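Local coordinates for protein L-aspartate semialdehyde sulfurtransferase (PDB 3KPC) that probably makes homocysteine from aspartate semialdehyde and sulfide, and binds S-adenosylmethionine and methylthioadenosine through its C-terminal pair of CBS domains, at residues K6-K11 / E114-L119; I20-A25 / K64-I69; H36-D41 / R105-I110; N73-H78 / S96-V101. All coordinates share one frame; numbering follows the deposited sequence.

Interaction 1. Residues K6-K11 / E114-L119; sequences KDILSK and EDISRL. With MTA (5'-deoxy-5'-methylthioadenosine), chain C; SAM (S-adenosylmethionine), chain B.
I8 packs against D115, I116 and L119 where the start of the first CBS motif meets the last helix of the second, beside the MTA site of this CBS domain pair. I8 reaches the helix with two branches. Its CG2 meets CD1 of L119 at 4.0 Å, the two side chains crossing at about a right angle. Its CD1 lies 4.2 Å from CB of D115 and also faces CG1 of I116. V83 of helix 83-92 touches both I8 and L119.

The polar part is built on the ligand. D115 takes both ribose hydroxyls of MTA: O3' donates to OD1 at 2.6 Å, and O2' to OD2 at 2.5 Å. The carboxylate thus clasps the cis-diol, as acidic residues do in many adenosine-binding CBS domains. S10 OG comes to the same O2' from the other segment, at 2.6 Å, so the ribose bridges the two segments. One residue before D115, E114 OE1 accepts from the amino N of a SAM at 2.9 Å. That SAM is held mainly by the second subunit.

The salt bridge helps to hold the D115 carboxylate in its rotation, along with the two ribose hydroxyls. R118 NH1 donates to OD1 of D115 at 2.8 Å and 170°, in the guanidinium plane and on the anti lone pair of that oxygen.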
# COMPACT_ATOMS: atom_id res chain seq x y z
N LYS A 6 1.94 -19.30 5.66
CA LYS A 6 3.09 -19.54 6.53
C LYS A 6 4.44 -19.58 5.79
O LYS A 6 5.49 -19.43 6.42
CB LYS A 6 2.90 -20.78 7.41
CG LYS A 6 2.72 -22.12 6.68
CD LYS A 6 2.66 -23.24 7.72
CE LYS A 6 2.26 -24.57 7.10
NZ LYS A 6 2.10 -25.63 8.15
N ASP A 7 4.41 -19.78 4.47
CA ASP A 7 5.64 -19.77 3.67
C ASP A 7 6.13 -18.35 3.36
O ASP A 7 7.33 -18.16 3.13
CB ASP A 7 5.46 -20.55 2.36
CG ASP A 7 4.93 -21.96 2.57
OD1 ASP A 7 4.09 -22.39 1.75
OD2 ASP A 7 5.34 -22.64 3.53
N ILE A 8 5.23 -17.36 3.35
CA ILE A 8 5.58 -16.00 2.91
C ILE A 8 5.32 -14.86 3.90
O ILE A 8 5.73 -13.71 3.65
CB ILE A 8 4.91 -15.61 1.56
CG1 ILE A 8 3.40 -15.40 1.73
CG2 ILE A 8 5.24 -16.64 0.47
CD1 ILE A 8 2.80 -14.46 0.64
N LEU A 9 4.65 -15.15 5.01
CA LEU A 9 4.22 -14.09 5.93
C LEU A 9 5.41 -13.41 6.62
O LEU A 9 6.48 -14.01 6.80
CB LEU A 9 3.20 -14.61 6.96
CG LEU A 9 3.60 -15.18 8.33
CD1 LEU A 9 2.37 -15.86 9.00
CD2 LEU A 9 4.80 -16.19 8.28
N SER A 10 5.22 -12.14 6.97
CA SER A 10 6.20 -11.38 7.75
C SER A 10 5.89 -11.54 9.23
O SER A 10 4.74 -11.35 9.67
CB SER A 10 6.15 -9.89 7.38
OG SER A 10 6.61 -9.66 6.05
N LYS A 11 6.91 -11.91 10.00
CA LYS A 11 6.82 -12.02 11.46
C LYS A 11 8.18 -11.66 12.08
O LYS A 11 9.21 -11.78 11.41
CB LYS A 11 6.35 -13.43 11.88
CG LYS A 11 7.33 -14.58 11.59
CD LYS A 11 6.67 -15.92 11.87
CE LYS A 11 7.50 -17.09 11.34
NZ LYS A 11 8.41 -17.61 12.55
N GLU A 114 2.26 -6.36 -1.28
CA GLU A 114 3.69 -6.36 -1.64
C GLU A 114 4.32 -7.75 -1.52
O GLU A 114 5.17 -8.11 -2.34
CB GLU A 114 4.48 -5.34 -0.81
CG GLU A 114 4.11 -3.89 -1.10
CD GLU A 114 4.88 -2.92 -0.23
OE1 GLU A 114 6.12 -3.03 -0.15
OE2 GLU A 114 4.23 -2.03 0.37
N ASP A 115 3.90 -8.52 -0.51
CA ASP A 115 4.38 -9.89 -0.34
C ASP A 115 3.92 -10.80 -1.47
O ASP A 115 4.68 -11.64 -1.95
CB ASP A 115 3.93 -10.47 1.01
CG ASP A 115 4.46 -9.69 2.19
OD1 ASP A 115 5.66 -9.35 2.22
OD2 ASP A 115 3.66 -9.42 3.11
N ILE A 116 2.67 -10.62 -1.89
CA ILE A 116 2.09 -11.43 -2.96
C ILE A 116 2.65 -11.02 -4.31
O ILE A 116 2.94 -11.87 -5.17
CB ILE A 116 0.54 -11.37 -2.93
CG1 ILE A 116 0.03 -11.88 -1.58
CG2 ILE A 116 -0.06 -12.15 -4.11
CD1 ILE A 116 -1.46 -12.15 -1.50
N SER A 117 2.83 -9.71 -4.50
CA SER A 117 3.43 -9.19 -5.72
C SER A 117 4.87 -9.70 -5.87
O SER A 117 5.30 -10.02 -6.98
CB SER A 117 3.40 -7.65 -5.73
OG SER A 117 3.94 -7.13 -6.92
N ARG A 118 5.59 -9.77 -4.75
CA ARG A 118 6.95 -10.31 -4.74
C ARG A 118 6.95 -11.77 -5.17
O ARG A 118 7.82 -12.20 -5.93
CB ARG A 118 7.56 -10.19 -3.34
CG ARG A 118 8.99 -10.72 -3.20
CD ARG A 118 9.51 -10.57 -1.77
NE ARG A 118 9.31 -9.22 -1.26
CZ ARG A 118 8.43 -8.88 -0.31
NH1 ARG A 118 7.67 -9.81 0.26
NH2 ARG A 118 8.33 -7.62 0.07
N LEU A 119 5.98 -12.52 -4.66
CA LEU A 119 5.82 -13.93 -4.99
C LEU A 119 5.58 -14.09 -6.49
O LEU A 119 6.21 -14.93 -7.13
CB LEU A 119 4.68 -14.54 -4.18
CG LEU A 119 4.52 -16.07 -4.15
CD1 LEU A 119 5.73 -16.74 -3.52
CD2 LEU A 119 3.26 -16.44 -3.39
CS MTA C . 2.93 -2.85 4.93
S5' MTA C . 3.86 -3.21 3.46
C5' MTA C . 5.52 -3.44 4.25
C4' MTA C . 6.07 -4.91 4.25
O4' MTA C . 6.55 -5.24 5.59
C2' MTA C . 4.69 -6.72 5.15
O2' MTA C . 4.84 -8.19 4.94
C3' MTA C . 4.98 -5.93 3.87
O3' MTA C . 5.46 -6.82 2.79
C1' MTA C . 5.64 -6.20 6.22
N9 MTA C . 4.68 -5.65 7.23
C8 MTA C . 3.62 -4.86 7.00
N7 MTA C . 2.99 -4.59 8.14
C5 MTA C . 3.64 -5.22 9.11
C6 MTA C . 3.46 -5.32 10.48
N6 MTA C . 2.44 -4.70 11.08
N1 MTA C . 4.31 -6.08 11.19
C2 MTA C . 5.33 -6.70 10.61
N3 MTA C . 5.53 -6.62 9.30
C4 MTA C . 4.70 -5.89 8.53
N SAM B . 7.43 -0.94 1.28
CA SAM B . 6.73 0.23 1.91
C SAM B . 6.02 1.07 0.84
O SAM B . 6.04 0.75 -0.35
OXT SAM B . 5.41 2.10 1.14
CB SAM B . 7.72 1.10 2.72
CG SAM B . 9.06 1.31 2.00
SD SAM B . 8.97 2.43 0.56
CE SAM B . 10.72 2.65 0.27
C5' SAM B . 8.48 4.11 1.12
C4' SAM B . 8.76 5.18 0.06
O4' SAM B . 8.50 4.58 -1.23
C3' SAM B . 7.84 6.41 0.11
O3' SAM B . 8.63 7.55 0.47
C2' SAM B . 7.34 6.54 -1.33
O2' SAM B . 7.38 7.90 -1.79
C1' SAM B . 8.36 5.69 -2.09
N9 SAM B . 7.84 5.24 -3.40
C8 SAM B . 6.64 4.73 -3.66
N7 SAM B . 6.54 4.44 -4.96
C5 SAM B . 7.70 4.78 -5.53
C6 SAM B . 8.20 4.73 -6.83
N6 SAM B . 7.46 4.26 -7.84
N1 SAM B . 9.45 5.17 -7.08
C2 SAM B . 10.21 5.65 -6.10
N3 SAM B . 9.76 5.71 -4.85
C4 SAM B . 8.52 5.29 -4.54

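Interaction 2. Residues I20-A25 / K64-I69; sequences ISIMEA and KTIEEI
I22 lays its CD1 methyl over the backbone of K64, 3.4 Å from the carbonyl C of K64. CG1 of I22 stands anti to its own carbonyl carbon (chi1 -62°), and with chi2 near 180° the chain runs out straight across the gap. The same methyl meets I69 CD1 at 4.1 Å. I66 answers from the other segment. Its CD1 rests against CB of A25 at 3.6 Å, and its CG1 sits 3.3 Å from the carbonyl O of I20. The two isoleucines therefore pass each other, each reaching toward the backbone of the other segment.

The contact joins the N-terminal ends of helix 22-32 and the short helix 66-69. Each begins with a capping box. S21 OG accepts from E24 N, and E24 OE1 accepts from S21 N. T65 OG1 accepts from E68 N, while E68 OE2 takes both T65 N and K64 N, the latter at 2.8 Å from above the carboxylate plane.

Two waters fill in between the backbones. One donates to I20 O at 2.7 Å and accepts from I66 N. The other accepts from I22 N and donates to K64 O at 2.7 Å. Around the contact, I55 and A58 of helix 52-61 touch I22, and L59 of the second subunit packs on it too.

The direct contact is thus apolar, and the polar link is carried by water. The side-chain caps and these waters satisfy main-chain NH groups at both helix starts, beside the packed isoleucines.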
# COMPACT_ATOMS: atom_id res chain seq x y z
N ILE A 20 -3.03 4.49 21.62
CA ILE A 20 -1.96 5.35 21.10
C ILE A 20 -2.57 6.47 20.27
O ILE A 20 -3.70 6.35 19.79
CB ILE A 20 -0.88 4.57 20.29
CG1 ILE A 20 -1.45 4.02 18.98
CG2 ILE A 20 -0.23 3.48 21.16
CD1 ILE A 20 -0.40 3.50 18.01
N SER A 21 -1.84 7.57 20.12
CA SER A 21 -2.32 8.69 19.31
C SER A 21 -2.15 8.40 17.83
O SER A 21 -1.43 7.47 17.45
CB SER A 21 -1.59 9.98 19.69
OG SER A 21 -0.24 9.94 19.27
N ILE A 22 -2.79 9.21 16.98
CA ILE A 22 -2.60 9.10 15.54
C ILE A 22 -1.14 9.38 15.16
O ILE A 22 -0.58 8.67 14.32
CB ILE A 22 -3.59 9.99 14.74
CG1 ILE A 22 -5.03 9.55 15.03
CG2 ILE A 22 -3.30 9.93 13.24
CD1 ILE A 22 -6.10 10.38 14.34
N MET A 23 -0.54 10.39 15.78
CA MET A 23 0.88 10.69 15.55
C MET A 23 1.78 9.51 15.94
O MET A 23 2.72 9.18 15.21
CB MET A 23 1.33 11.96 16.28
CG MET A 23 2.78 12.37 15.96
SD MET A 23 3.25 13.93 16.76
CE MET A 23 2.22 15.10 15.85
N GLU A 24 1.49 8.88 17.07
CA GLU A 24 2.24 7.71 17.53
C GLU A 24 2.13 6.53 16.56
O GLU A 24 3.11 5.82 16.34
CB GLU A 24 1.83 7.31 18.95
CG GLU A 24 2.46 8.18 20.03
CD GLU A 24 1.78 8.07 21.39
OE1 GLU A 24 0.74 7.37 21.51
OE2 GLU A 24 2.28 8.69 22.35
N ALA A 25 0.93 6.32 16.01
CA ALA A 25 0.72 5.28 14.99
C ALA A 25 1.54 5.57 13.74
O ALA A 25 2.19 4.67 13.21
CB ALA A 25 -0.75 5.16 14.65
N LYS A 64 -9.63 12.51 14.85
CA LYS A 64 -8.90 12.78 16.08
C LYS A 64 -8.21 11.59 16.73
O LYS A 64 -7.14 11.74 17.31
CB LYS A 64 -9.82 13.46 17.11
CG LYS A 64 -10.47 14.75 16.62
CD LYS A 64 -9.42 15.83 16.29
CE LYS A 64 -10.07 17.02 15.57
NZ LYS A 64 -11.28 17.54 16.32
N THR A 65 -8.83 10.41 16.63
CA THR A 65 -8.33 9.24 17.35
C THR A 65 -8.17 8.00 16.47
O THR A 65 -8.81 7.88 15.42
CB THR A 65 -9.23 8.87 18.55
OG1 THR A 65 -10.50 8.40 18.08
CG2 THR A 65 -9.44 10.06 19.49
N ILE A 66 -7.33 7.08 16.94
CA ILE A 66 -7.19 5.76 16.35
C ILE A 66 -8.51 4.98 16.39
O ILE A 66 -8.89 4.35 15.40
CB ILE A 66 -6.04 4.96 17.03
CG1 ILE A 66 -4.66 5.56 16.69
CG2 ILE A 66 -6.09 3.46 16.69
CD1 ILE A 66 -4.33 5.62 15.19
N GLU A 67 -9.20 5.03 17.53
CA GLU A 67 -10.49 4.35 17.68
C GLU A 67 -11.53 4.83 16.67
O GLU A 67 -12.35 4.04 16.18
CB GLU A 67 -11.02 4.50 19.11
CG GLU A 67 -10.13 3.82 20.13
CD GLU A 67 -10.89 3.07 21.19
OE1 GLU A 67 -11.90 3.59 21.70
OE2 GLU A 67 -10.47 1.93 21.53
N GLU A 68 -11.46 6.11 16.33
CA GLU A 68 -12.36 6.73 15.38
C GLU A 68 -12.07 6.29 13.94
O GLU A 68 -12.99 6.13 13.14
CB GLU A 68 -12.23 8.24 15.52
CG GLU A 68 -12.96 9.08 14.50
CD GLU A 68 -12.82 10.56 14.79
OE1 GLU A 68 -13.69 11.33 14.32
OE2 GLU A 68 -11.86 10.97 15.48
N ILE A 69 -10.79 6.08 13.63
CA ILE A 69 -10.38 5.85 12.24
C ILE A 69 -10.06 4.40 11.88
O ILE A 69 -10.01 4.06 10.69
CB ILE A 69 -9.20 6.77 11.80
CG1 ILE A 69 -7.92 6.45 12.59
CG2 ILE A 69 -9.60 8.23 11.96
CD1 ILE A 69 -6.65 7.08 11.98
O HOH W 1 -5.93 7.79 19.37
O HOH W 2 -4.66 11.26 18.33

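Interaction 3. Residues H36-D41 / R105-I110. With MTA (5'-deoxy-5'-methylthioadenosine), chain C.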
# COMPACT_ATOMS: atom_id res chain seq x y z
N HIS A 36 0.91 -1.12 7.37
CA HIS A 36 -0.17 -1.80 8.10
C HIS A 36 0.14 -1.96 9.58
O HIS A 36 1.24 -2.37 9.95
CB HIS A 36 -0.45 -3.18 7.51
CG HIS A 36 -0.82 -3.15 6.07
ND1 HIS A 36 0.13 -3.07 5.07
CD2 HIS A 36 -2.02 -3.12 5.45
CE1 HIS A 36 -0.48 -3.02 3.89
NE2 HIS A 36 -1.78 -3.05 4.10
N LEU A 37 -0.85 -1.65 10.40
CA LEU A 37 -0.70 -1.74 11.84
C LEU A 37 -1.95 -2.36 12.46
O LEU A 37 -2.93 -1.66 12.73
CB LEU A 37 -0.41 -0.36 12.44
CG LEU A 37 -0.11 -0.29 13.94
CD1 LEU A 37 1.16 -1.06 14.31
CD2 LEU A 37 -0.02 1.15 14.41
N PRO A 38 -1.93 -3.69 12.66
CA PRO A 38 -3.01 -4.35 13.40
C PRO A 38 -3.12 -3.76 14.81
O PRO A 38 -2.10 -3.55 15.47
CB PRO A 38 -2.55 -5.81 13.46
CG PRO A 38 -1.64 -5.97 12.29
CD PRO A 38 -0.93 -4.66 12.18
N ILE A 39 -4.35 -3.49 15.23
CA ILE A 39 -4.62 -2.98 16.58
C ILE A 39 -5.15 -4.14 17.41
O ILE A 39 -6.07 -4.85 16.99
CB ILE A 39 -5.64 -1.81 16.55
CG1 ILE A 39 -5.20 -0.72 15.57
CG2 ILE A 39 -5.86 -1.25 17.95
CD1 ILE A 39 -3.85 -0.05 15.87
N VAL A 40 -4.55 -4.35 18.58
CA VAL A 40 -4.90 -5.49 19.43
C VAL A 40 -5.29 -5.03 20.83
O VAL A 40 -4.88 -3.96 21.28
CB VAL A 40 -3.75 -6.54 19.51
CG1 VAL A 40 -3.51 -7.19 18.15
CG2 VAL A 40 -2.46 -5.91 20.06
N ASP A 41 -6.09 -5.85 21.51
CA ASP A 41 -6.47 -5.57 22.89
C ASP A 41 -5.36 -5.99 23.85
O ASP A 41 -4.27 -6.38 23.42
CB ASP A 41 -7.83 -6.20 23.25
CG ASP A 41 -7.80 -7.74 23.29
OD1 ASP A 41 -6.71 -8.34 23.28
OD2 ASP A 41 -8.90 -8.33 23.35
N ARG A 105 -7.99 -15.28 17.45
CA ARG A 105 -7.79 -13.91 16.95
C ARG A 105 -6.49 -13.22 17.44
O ARG A 105 -6.37 -11.99 17.37
CB ARG A 105 -9.05 -13.02 17.13
CG ARG A 105 -9.32 -12.07 15.91
CD ARG A 105 -10.72 -11.36 16.04
NE ARG A 105 -10.94 -10.34 14.99
CZ ARG A 105 -11.25 -10.61 13.71
NH1 ARG A 105 -11.37 -11.89 13.27
NH2 ARG A 105 -11.43 -9.60 12.86
N ARG A 106 -5.52 -14.00 17.89
CA ARG A 106 -4.18 -13.49 18.20
C ARG A 106 -3.40 -13.29 16.90
O ARG A 106 -3.43 -14.16 16.02
CB ARG A 106 -3.47 -14.47 19.12
CG ARG A 106 -2.14 -14.00 19.66
CD ARG A 106 -1.66 -14.99 20.71
NE ARG A 106 -2.64 -15.16 21.78
CZ ARG A 106 -2.71 -14.40 22.87
NH1 ARG A 106 -1.85 -13.40 23.05
NH2 ARG A 106 -3.64 -14.63 23.79
N VAL A 107 -2.69 -12.16 16.77
CA VAL A 107 -1.95 -11.85 15.54
C VAL A 107 -0.58 -12.52 15.54
O VAL A 107 0.23 -12.31 16.44
CB VAL A 107 -1.81 -10.32 15.31
CG1 VAL A 107 -1.09 -10.04 13.99
CG2 VAL A 107 -3.17 -9.65 15.31
N VAL A 108 -0.35 -13.34 14.51
CA VAL A 108 0.91 -14.07 14.39
C VAL A 108 1.77 -13.58 13.21
O VAL A 108 2.93 -13.99 13.07
CB VAL A 108 0.67 -15.61 14.32
CG1 VAL A 108 -0.04 -16.10 15.59
CG2 VAL A 108 -0.14 -15.99 13.08
N GLY A 109 1.21 -12.70 12.39
CA GLY A 109 1.96 -12.11 11.28
C GLY A 109 1.05 -11.31 10.38
O GLY A 109 -0.10 -11.04 10.72
N ILE A 110 1.57 -10.91 9.22
CA ILE A 110 0.76 -10.20 8.23
C ILE A 110 1.23 -10.53 6.82
O ILE A 110 2.43 -10.74 6.59
CB ILE A 110 0.75 -8.66 8.48
CG1 ILE A 110 -0.30 -7.97 7.61
CG2 ILE A 110 2.12 -8.07 8.22
CD1 ILE A 110 -0.82 -6.64 8.16
CS MTA C . 2.93 -2.85 4.93
S5' MTA C . 3.86 -3.21 3.46
C5' MTA C . 5.52 -3.44 4.25
C4' MTA C . 6.07 -4.91 4.25
O4' MTA C . 6.55 -5.24 5.59
C2' MTA C . 4.69 -6.72 5.15
O2' MTA C . 4.84 -8.19 4.94
C3' MTA C . 4.98 -5.93 3.87
O3' MTA C . 5.46 -6.82 2.79
C1' MTA C . 5.64 -6.20 6.22
N9 MTA C . 4.68 -5.65 7.23
C8 MTA C . 3.62 -4.86 7.00
N7 MTA C . 2.99 -4.59 8.14
C5 MTA C . 3.64 -5.22 9.11
C6 MTA C . 3.46 -5.32 10.48
N6 MTA C . 2.44 -4.70 11.08
N1 MTA C . 4.31 -6.08 11.19
C2 MTA C . 5.33 -6.70 10.61
N3 MTA C . 5.53 -6.62 9.30
C4 MTA C . 4.70 -5.89 8.53
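In this CBS domain pair, strand 36-40 of the first CBS motif faces strand 107-110 of the second. The strands run antiparallel, 168° apart, with axes 9.2 Å from each other at closest approach. They face each other through side chains and belong to different sheets. CD1 of I110 comes to 3.5 Å from CB of H36, and the two side chains cross at about a right angle. The same methyl meets CG of P38 at 4.3 Å. Further along, V107 CG2 meets both P38 CB and V40 CG1, the latter at 3.8 Å.

The adenine of MTA enters at the H36 end. Its N6 donates to the carbonyl O of H36 at 2.9 Å. I110 CG2 lies 3.4 Å from C5 of the base. I110 has CG1 anti to the backbone N (chi1 -170°), which sends CD1 to H36 and leaves CG2 for the adenine. The polar end of H36 is tied to S96, whose OG bonds NE2.

Protein to protein, this contact is apolar. The base packs on I110, and within this contact its N6 is recognised by a main-chain carbonyl, whose position follows the strand and not a side-chain rotamer.

Interaction 4. Residues N73-H78 / S96-V101. With SAM (S-adenosylmethionine), chain D.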
# COMPACT_ATOMS: atom_id res chain seq x y z
N ASN A 73 -14.09 -4.27 11.23
CA ASN A 73 -14.32 -5.56 10.56
C ASN A 73 -13.07 -5.94 9.76
O ASN A 73 -12.96 -5.61 8.57
CB ASN A 73 -15.56 -5.50 9.64
CG ASN A 73 -15.73 -6.76 8.77
OD1 ASN A 73 -16.07 -6.67 7.59
ND2 ASN A 73 -15.49 -7.94 9.36
N VAL A 74 -12.11 -6.61 10.40
CA VAL A 74 -10.84 -6.92 9.75
C VAL A 74 -10.88 -8.25 9.01
O VAL A 74 -11.21 -9.29 9.59
CB VAL A 74 -9.65 -6.92 10.75
CG1 VAL A 74 -8.32 -6.99 10.01
CG2 VAL A 74 -9.69 -5.67 11.63
N ILE A 75 -10.57 -8.21 7.71
CA ILE A 75 -10.37 -9.41 6.91
C ILE A 75 -9.02 -10.03 7.29
O ILE A 75 -7.99 -9.35 7.29
CB ILE A 75 -10.41 -9.09 5.38
CG1 ILE A 75 -11.68 -8.29 5.01
CG2 ILE A 75 -10.28 -10.38 4.54
CD1 ILE A 75 -13.01 -9.00 5.26
N THR A 76 -9.03 -11.32 7.64
CA THR A 76 -7.83 -12.00 8.15
C THR A 76 -7.47 -13.24 7.34
O THR A 76 -8.25 -13.70 6.51
CB THR A 76 -7.98 -12.40 9.63
OG1 THR A 76 -9.10 -13.28 9.78
CG2 THR A 76 -8.19 -11.18 10.51
N ALA A 77 -6.27 -13.78 7.60
CA ALA A 77 -5.84 -15.05 7.02
C ALA A 77 -5.35 -15.99 8.12
O ALA A 77 -4.99 -15.56 9.21
CB ALA A 77 -4.76 -14.82 5.98
N HIS A 78 -5.34 -17.29 7.81
CA HIS A 78 -4.78 -18.31 8.69
C HIS A 78 -3.45 -18.77 8.08
O HIS A 78 -3.26 -18.65 6.87
CB HIS A 78 -5.77 -19.47 8.81
CG HIS A 78 -5.36 -20.53 9.79
ND1 HIS A 78 -4.53 -21.58 9.44
CD2 HIS A 78 -5.68 -20.73 11.09
CE1 HIS A 78 -4.35 -22.36 10.49
NE2 HIS A 78 -5.04 -21.87 11.50
N SER A 96 -5.31 -4.00 1.03
CA SER A 96 -3.92 -4.24 0.64
C SER A 96 -3.07 -5.09 1.59
O SER A 96 -1.90 -5.33 1.31
CB SER A 96 -3.22 -2.91 0.34
OG SER A 96 -3.08 -2.12 1.51
N GLY A 97 -3.66 -5.53 2.70
CA GLY A 97 -2.93 -6.37 3.66
C GLY A 97 -3.91 -7.09 4.55
O GLY A 97 -5.01 -6.59 4.80
N VAL A 98 -3.52 -8.27 5.04
CA VAL A 98 -4.38 -9.03 5.93
C VAL A 98 -3.59 -9.57 7.11
O VAL A 98 -2.56 -10.23 6.92
CB VAL A 98 -5.10 -10.22 5.21
CG1 VAL A 98 -6.07 -9.72 4.14
CG2 VAL A 98 -4.09 -11.21 4.62
N PRO A 99 -4.03 -9.27 8.34
CA PRO A 99 -3.34 -9.88 9.47
C PRO A 99 -3.55 -11.39 9.47
O PRO A 99 -4.63 -11.87 9.11
CB PRO A 99 -4.03 -9.26 10.69
CG PRO A 99 -4.61 -7.98 10.19
CD PRO A 99 -5.04 -8.29 8.78
N VAL A 100 -2.51 -12.12 9.87
CA VAL A 100 -2.59 -13.57 10.02
C VAL A 100 -2.89 -13.85 11.49
O VAL A 100 -2.16 -13.39 12.37
CB VAL A 100 -1.27 -14.26 9.62
CG1 VAL A 100 -1.43 -15.78 9.63
CG2 VAL A 100 -0.82 -13.78 8.24
N VAL A 101 -3.97 -14.58 11.74
CA VAL A 101 -4.42 -14.83 13.11
C VAL A 101 -4.57 -16.32 13.41
O VAL A 101 -4.77 -17.13 12.49
CB VAL A 101 -5.76 -14.10 13.43
CG1 VAL A 101 -5.59 -12.58 13.35
CG2 VAL A 101 -6.89 -14.58 12.53
N SAM D . -7.31 -0.26 -2.06
CA SAM D . -6.85 0.87 -1.20
C SAM D . -6.17 0.34 0.07
O SAM D . -6.03 -0.87 0.27
OXT SAM D . -5.74 1.10 0.94
CB SAM D . -8.02 1.81 -0.83
CG SAM D . -9.30 1.05 -0.47
SD SAM D . -9.24 0.21 1.15
CE SAM D . -10.97 -0.22 1.31
C5' SAM D . -9.04 1.44 2.49
C4' SAM D . -9.37 0.86 3.87
O4' SAM D . -8.92 -0.50 3.88
C3' SAM D . -8.65 1.53 5.05
O3' SAM D . -9.62 2.19 5.86
C2' SAM D . -8.03 0.34 5.81
O2' SAM D . -8.23 0.46 7.23
C1' SAM D . -8.85 -0.82 5.25
N9 SAM D . -8.16 -2.12 5.43
C8 SAM D . -6.88 -2.39 5.18
N7 SAM D . -6.62 -3.67 5.47
C5 SAM D . -7.75 -4.22 5.90
C6 SAM D . -8.12 -5.49 6.35
N6 SAM D . -7.23 -6.48 6.39
N1 SAM D . -9.39 -5.71 6.73
C2 SAM D . -10.30 -4.74 6.69
N3 SAM D . -9.98 -3.52 6.27
C4 SAM D . -8.73 -3.23 5.88
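V74 and P99 meet at about a right angle in the second CBS motif, where the loop after helix 66-69 runs beside strand 97-101 and the adenine of SAM binds. CG1 of V74 stands 3.7 Å from CD of P99 and close to its CG. T76 and V101 also cross at about a right angle. The CG2 branch of V101 reaches the T76 side chain, 3.8 Å from its OG1. A77 and V98 meet methyl to methyl, CB to CG2 at 3.9 Å. V98 has its CG2 between its own N and carbonyl carbon (chi1 -65° places CG1 anti to that carbonyl), so CG2 serves A77 while CG1 lies beside I75. V86 of helix 83-92 touches both A77 and V98.

The backbones join in a single beta bridge, A77 with V100. A77 N donates to P99 O, and V101 N returns a bond to A77 O, both 2.9 Å long. V100 CA adds a C-H...O contact to the A77 oxygen. These bonds pin the loop to the edge of the strand just past the point where V74 and I75 meet the ligand.

Both segments hold the base of SAM by main-chain atoms. I75 N donates to N1, and I75 O accepts from N6, so I75 reads the adenine edge from the loop. From the strand side, the carbonyl O of G97 takes N6 of the adenine as well, at 2.7 Å.

How the interactions relate
From the N terminus, residues 6-11 come first, and their partner is the last helix, so interaction 1 closes nearly the whole chain. The other three contacts all lie within that loop. Interaction 2 ties the start of helix 22-32 to the short helix 66-69. It crosses interaction 3, which opens at strand 36-40 and closes at strand 107-112. Interaction 4 follows interaction 2 in series and lies within the span of interaction 3. Interactions 3 and 4 share the sheet of strands 97-101 and 107-112. Interactions 1 and 3 share the MTA, and S10 N probably bonds I110 O between them. Both join the two CBS motifs, while interaction 4 stays within the second.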